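PDB 3TQT: D-alanine--D-alanine ligase, which catalyses the ATP-dependent joining of two D-alanine molecules into D-alanyl-D-alanine, a building block of bacterial peptidoglycan. Local coordinates for residues G169-L174 with L197-E202; K210-F213 with R218-V221. One frame throughout, in Å; residues are numbered along the deposited sequence.

Both contacts lie in the small four-stranded antiparallel sheet and its helices, within the ATP-grasp part of the chain. Contact 1 joins the start of helix 170-177 to the end of strand 196-199 and the start of helix 202-212. Contact 2 takes up the other end of helix 202-212 and sets it on strand 219-223. Their centres are about 12 Å apart. They also touch directly: L197 CD1 lies 3.5 Å from E211 CG, and L174 CD1 lies 3.5 Å from V221 CG1. Residues 197-202 and both segments of contact 2 fall in a range predicted to bind ATP. Both contacts are away from the predicted magnesium ligands D303, E316 and N318.

Contact 1 of 2, residues G169-L174 with L197-E202; sequences GVYQRL and LPVKTE
Y171 and E202 are the closest backbone pair, with Y171 CA 6.2 Å from E202 CA. Y171 is in the first turn of helix 170-177, and G169 is the N-cap of that helix. Segment 197-202 leaves the edge strand 196-199 and enters helix 202-212, with T201 as N-cap, its hydroxyl hydrogen-bonded to E204 N. Y171 carries the contact and ties its helical turn to the strand-to-helix connection at the edge of the four-stranded ATP-grasp sheet. Its CG is anti to the backbone N (chi1 -177°), which sends the ring across to that connection. E202 CA sits over one ring face in a CH-pi contact, 3.8 Å from the Y171 ring centroid. The carboxylate of E202 runs back past the ring, its plane 80° from the ring plane. E202 OE1 comes within 3.4 Å of Y171 CB. Y171 OH is 3.0 Å from K200 O, a weak hydrogen bond at best, because a water that also binds V199 O may take the same proton. V199 CG2 approaches the ring obliquely, and F205 also meets the ring. A second water accepts from Y171 N and donates to E202 OE2. A third accepts from Q172 N and donates to E202 OE1. The E202 carboxylate thus reaches two first-turn N-H groups through water, and its negative charge probably suits the positive end of the helix dipole.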
loop_
_atom_site.group_PDB
_atom_site.type_symbol
_atom_site.label_atom_id
_atom_site.label_comp_id
_atom_site.label_asym_id
_atom_site.label_seq_id
_atom_site.Cartn_x
_atom_site.Cartn_y
_atom_site.Cartn_z
ATOM N N GLY A 169 20.001 -24.472 -8.955
ATOM C CA GLY A 169 18.939 -25.455 -8.895
ATOM C C GLY A 169 17.580 -24.883 -9.244
ATOM O O GLY A 169 16.655 -25.623 -9.583
ATOM N N VAL A 170 17.447 -23.563 -9.164
ATOM C CA VAL A 170 16.152 -22.942 -9.446
ATOM C C VAL A 170 15.756 -23.099 -10.904
ATOM O O VAL A 170 14.643 -23.522 -11.200
ATOM C CB VAL A 170 16.115 -21.458 -9.055
ATOM C CG1 VAL A 170 14.753 -20.844 -9.425
ATOM C CG2 VAL A 170 16.365 -21.319 -7.563
ATOM N N TYR A 171 16.666 -22.746 -11.803
ATOM C CA TYR A 171 16.415 -22.873 -13.231
ATOM C C TYR A 171 15.884 -24.255 -13.558
ATOM O O TYR A 171 14.838 -24.389 -14.197
ATOM C CB TYR A 171 17.690 -22.610 -14.026
ATOM C CG TYR A 171 17.499 -22.650 -15.519
ATOM C CD1 TYR A 171 16.729 -21.691 -16.160
ATOM C CD2 TYR A 171 18.106 -23.642 -16.300
ATOM C CE1 TYR A 171 16.556 -21.716 -17.533
ATOM C CE2 TYR A 171 17.935 -23.678 -17.673
ATOM C CZ TYR A 171 17.158 -22.705 -18.281
ATOM O OH TYR A 171 16.969 -22.713 -19.639
ATOM N N GLN A 172 16.605 -25.281 -13.106
ATOM C CA GLN A 172 16.253 -26.657 -13.423
ATOM C C GLN A 172 14.900 -27.041 -12.860
ATOM O O GLN A 172 14.121 -27.731 -13.513
ATOM C CB GLN A 172 17.314 -27.637 -12.899
ATOM C CG GLN A 172 17.122 -29.035 -13.459
ATOM C CD GLN A 172 17.093 -29.014 -14.970
ATOM O OE1 GLN A 172 18.069 -28.632 -15.600
ATOM N NE2 GLN A 172 15.953 -29.372 -15.557
ATOM N N ARG A 173 14.627 -26.594 -11.638
ATOM C CA ARG A 173 13.365 -26.907 -10.989
ATOM C C ARG A 173 12.215 -26.241 -11.719
ATOM O O ARG A 173 11.130 -26.798 -11.815
ATOM C CB ARG A 173 13.374 -26.482 -9.523
ATOM C CG ARG A 173 11.990 -26.488 -8.893
ATOM C CD ARG A 173 12.048 -26.382 -7.372
ATOM N NE ARG A 173 12.814 -25.223 -6.921
ATOM C CZ ARG A 173 14.113 -25.252 -6.640
ATOM N NH1 ARG A 173 14.796 -26.383 -6.768
ATOM N NH2 ARG A 173 14.730 -24.152 -6.236
ATOM N N LEU A 174 12.461 -25.050 -12.247
ATOM C CA LEU A 174 11.421 -24.343 -12.982
ATOM C C LEU A 174 11.205 -24.967 -14.350
ATOM O O LEU A 174 10.065 -25.109 -14.797
ATOM C CB LEU A 174 11.749 -22.851 -13.082
ATOM C CG LEU A 174 11.737 -22.159 -11.710
ATOM C CD1 LEU A 174 11.971 -20.680 -11.847
ATOM C CD2 LEU A 174 10.418 -22.410 -10.996
ATOM N N LEU A 197 13.690 -10.022 -18.615
ATOM C CA LEU A 197 14.738 -10.660 -19.386
ATOM C C LEU A 197 14.357 -12.076 -19.795
ATOM O O LEU A 197 14.095 -12.915 -18.941
ATOM C CB LEU A 197 16.028 -10.672 -18.564
ATOM C CG LEU A 197 16.481 -9.308 -18.044
ATOM C CD1 LEU A 197 17.800 -9.434 -17.309
ATOM C CD2 LEU A 197 16.601 -8.326 -19.204
ATOM N N PRO A 198 14.319 -12.343 -21.113
ATOM C CA PRO A 198 14.061 -13.705 -21.591
ATOM C C PRO A 198 15.324 -14.540 -21.465
ATOM O O PRO A 198 16.406 -14.049 -21.781
ATOM C CB PRO A 198 13.715 -13.491 -23.069
ATOM C CG PRO A 198 14.516 -12.292 -23.446
ATOM C CD PRO A 198 14.485 -11.393 -22.230
ATOM N N VAL A 199 15.190 -15.780 -21.001
ATOM C CA VAL A 199 16.342 -16.646 -20.814
ATOM C C VAL A 199 16.072 -18.038 -21.372
ATOM O O VAL A 199 14.991 -18.598 -21.189
ATOM C CB VAL A 199 16.755 -16.760 -19.328
ATOM C CG1 VAL A 199 17.073 -15.374 -18.742
ATOM C CG2 VAL A 199 15.658 -17.444 -18.522
ATOM N N LYS A 200 17.077 -18.592 -22.034
ATOM C CA LYS A 200 16.967 -19.895 -22.684
ATOM C C LYS A 200 17.973 -20.902 -22.122
ATOM O O LYS A 200 17.901 -22.098 -22.426
ATOM C CB LYS A 200 17.160 -19.741 -24.193
ATOM C CG LYS A 200 16.206 -20.576 -25.040
ATOM C CD LYS A 200 16.606 -20.539 -26.512
ATOM C CE LYS A 200 17.572 -21.669 -26.873
ATOM N NZ LYS A 200 18.633 -21.935 -25.849
ATOM N N THR A 201 18.915 -20.426 -21.309
ATOM C CA THR A 201 19.917 -21.316 -20.719
ATOM C C THR A 201 20.115 -21.049 -19.232
ATOM O O THR A 201 19.722 -20.005 -18.734
ATOM C CB THR A 201 21.301 -21.168 -21.400
ATOM O OG1 THR A 201 21.836 -19.868 -21.114
ATOM C CG2 THR A 201 21.196 -21.361 -22.893
ATOM N N GLU A 202 20.744 -21.995 -18.536
ATOM C CA GLU A 202 21.064 -21.827 -17.119
ATOM C C GLU A 202 21.896 -20.576 -16.918
ATOM O O GLU A 202 21.648 -19.786 -16.009
ATOM C CB GLU A 202 21.868 -23.021 -16.600
ATOM C CG GLU A 202 22.622 -22.721 -15.296
ATOM C CD GLU A 202 21.709 -22.724 -14.094
ATOM O OE1 GLU A 202 20.891 -23.662 -13.999
ATOM O OE2 GLU A 202 21.793 -21.796 -13.250
HETATM O O HOH W 1 19.734 -22.144 -11.483
HETATM O O HOH W 2 14.737 -21.433 -20.786
HETATM O O HOH W 3 19.128 -25.078 -12.021
#

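Contact 2 of 2, residues K210-F213 with R218-V221; sequences KEVF and RLMV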
loop_
_atom_site.group_PDB
_atom_site.type_symbol
_atom_site.label_atom_id
_atom_site.label_comp_id
_atom_site.label_asym_id
_atom_site.label_seq_id
_atom_site.Cartn_x
_atom_site.Cartn_y
_atom_site.Cartn_z
ATOM N N LYS A 210 20.994 -11.837 -11.740
ATOM C CA LYS A 210 21.945 -10.857 -11.241
ATOM C C LYS A 210 21.579 -9.463 -11.745
ATOM O O LYS A 210 21.587 -8.486 -10.988
ATOM C CB LYS A 210 23.367 -11.235 -11.681
ATOM C CG LYS A 210 24.448 -10.260 -11.238
ATOM C CD LYS A 210 25.840 -10.872 -11.385
ATOM C CE LYS A 210 26.920 -9.947 -10.833
ATOM N NZ LYS A 210 28.163 -10.690 -10.491
ATOM N N GLU A 211 21.240 -9.380 -13.026
ATOM C CA GLU A 211 20.922 -8.101 -13.646
ATOM C C GLU A 211 19.673 -7.470 -13.038
ATOM O O GLU A 211 19.671 -6.296 -12.677
ATOM C CB GLU A 211 20.729 -8.281 -15.149
ATOM C CG GLU A 211 20.011 -7.139 -15.818
ATOM C CD GLU A 211 20.940 -6.059 -16.316
ATOM O OE1 GLU A 211 22.046 -5.903 -15.749
ATOM O OE2 GLU A 211 20.557 -5.365 -17.282
ATOM N N VAL A 212 18.608 -8.253 -12.919
ATOM C CA VAL A 212 17.370 -7.713 -12.382
ATOM C C VAL A 212 17.521 -7.267 -10.940
ATOM O O VAL A 212 16.898 -6.289 -10.523
ATOM C CB VAL A 212 16.206 -8.699 -12.489
ATOM C CG1 VAL A 212 14.991 -8.136 -11.739
ATOM C CG2 VAL A 212 15.874 -8.953 -13.960
ATOM N N PHE A 213 18.355 -7.965 -10.174
ATOM C CA PHE A 213 18.592 -7.553 -8.789
ATOM C C PHE A 213 19.388 -6.267 -8.675
ATOM O O PHE A 213 19.580 -5.753 -7.569
ATOM C CB PHE A 213 19.271 -8.641 -7.980
ATOM C CG PHE A 213 18.345 -9.721 -7.522
ATOM C CD1 PHE A 213 17.069 -9.420 -7.071
ATOM C CD2 PHE A 213 18.749 -11.043 -7.548
ATOM C CE1 PHE A 213 16.214 -10.433 -6.649
ATOM C CE2 PHE A 213 17.898 -12.048 -7.122
ATOM C CZ PHE A 213 16.636 -11.739 -6.683
ATOM N N ARG A 218 13.334 -7.697 -5.535
ATOM C CA ARG A 218 12.696 -8.992 -5.626
ATOM C C ARG A 218 12.347 -9.225 -7.075
ATOM O O ARG A 218 12.026 -8.293 -7.804
ATOM C CB ARG A 218 11.438 -9.032 -4.762
ATOM C CG ARG A 218 10.972 -10.429 -4.394
ATOM C CD ARG A 218 9.863 -10.369 -3.313
ATOM N NE ARG A 218 8.592 -9.906 -3.862
ATOM C CZ ARG A 218 8.018 -8.745 -3.568
ATOM N NH1 ARG A 218 8.593 -7.901 -2.705
ATOM N NH2 ARG A 218 6.858 -8.430 -4.127
ATOM N N LEU A 219 12.448 -10.463 -7.515
ATOM C CA LEU A 219 12.112 -10.736 -8.893
ATOM C C LEU A 219 11.206 -11.941 -8.961
ATOM O O LEU A 219 11.003 -12.649 -7.973
ATOM C CB LEU A 219 13.375 -10.951 -9.731
ATOM C CG LEU A 219 14.279 -12.144 -9.441
ATOM C CD1 LEU A 219 13.674 -13.445 -9.977
ATOM C CD2 LEU A 219 15.644 -11.895 -10.084
ATOM N N MET A 220 10.661 -12.164 -10.142
ATOM C CA MET A 220 9.863 -13.333 -10.376
ATOM C C MET A 220 10.284 -13.932 -11.696
ATOM O O MET A 220 10.604 -13.225 -12.656
ATOM C CB MET A 220 8.374 -12.979 -10.388
ATOM C CG MET A 220 7.980 -11.923 -11.404
ATOM S SD MET A 220 6.436 -11.137 -10.910
ATOM C CE MET A 220 5.337 -12.557 -10.890
ATOM N N VAL A 221 10.296 -15.251 -11.720
ATOM C CA VAL A 221 10.575 -15.989 -12.930
ATOM C C VAL A 221 9.243 -16.523 -13.415
ATOM O O VAL A 221 8.414 -16.972 -12.609
ATOM C CB VAL A 221 11.552 -17.141 -12.647
ATOM C CG1 VAL A 221 11.961 -17.845 -13.949
ATOM C CG2 VAL A 221 12.786 -16.619 -11.900
#
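With chi1 65° and chi2 76°, L219 CD2 is brought against one face of the F213 ring. F213 CG is anti to its carbonyl carbon, on the side of the backbone N (chi1 -79°), which swings the ring across to the strand. The two side chains cross at about a right angle. L219 CD2 stands over the ring face in a CH-pi contact, 3.7 Å from the F213 centroid. It is displaced toward the rim, where L219 CD2 is 3.5 Å from F213 CZ. The ring edge points to the backbone before L219. There R218 CA lies near the ring plane, 3.9 Å from F213 CE1. V212 approaches L219 from the helix: V212 CG1 is 3.8 Å from L219 CB, and V212 CB is 4.0 Å from L219 CD2. L219 meets the valine and the aromatic face on two adjacent sides. No hydrogen bond crosses the contact, so this is a hydrophobic helix-to-strand contact, closing the short connection from F213 to R218 in the ATP-grasp region. R218 forms salt bridges with D142 and E140 and packs on H295 of the second subunit. Strand 219-223 lies between strands 159-161 and 183-187, where L219 touches L161 and V185, V212 packs on V185 and A187, and F213 rests on L161. The end of helix 202-212 is thus seated over three neighbouring strands of the sheet.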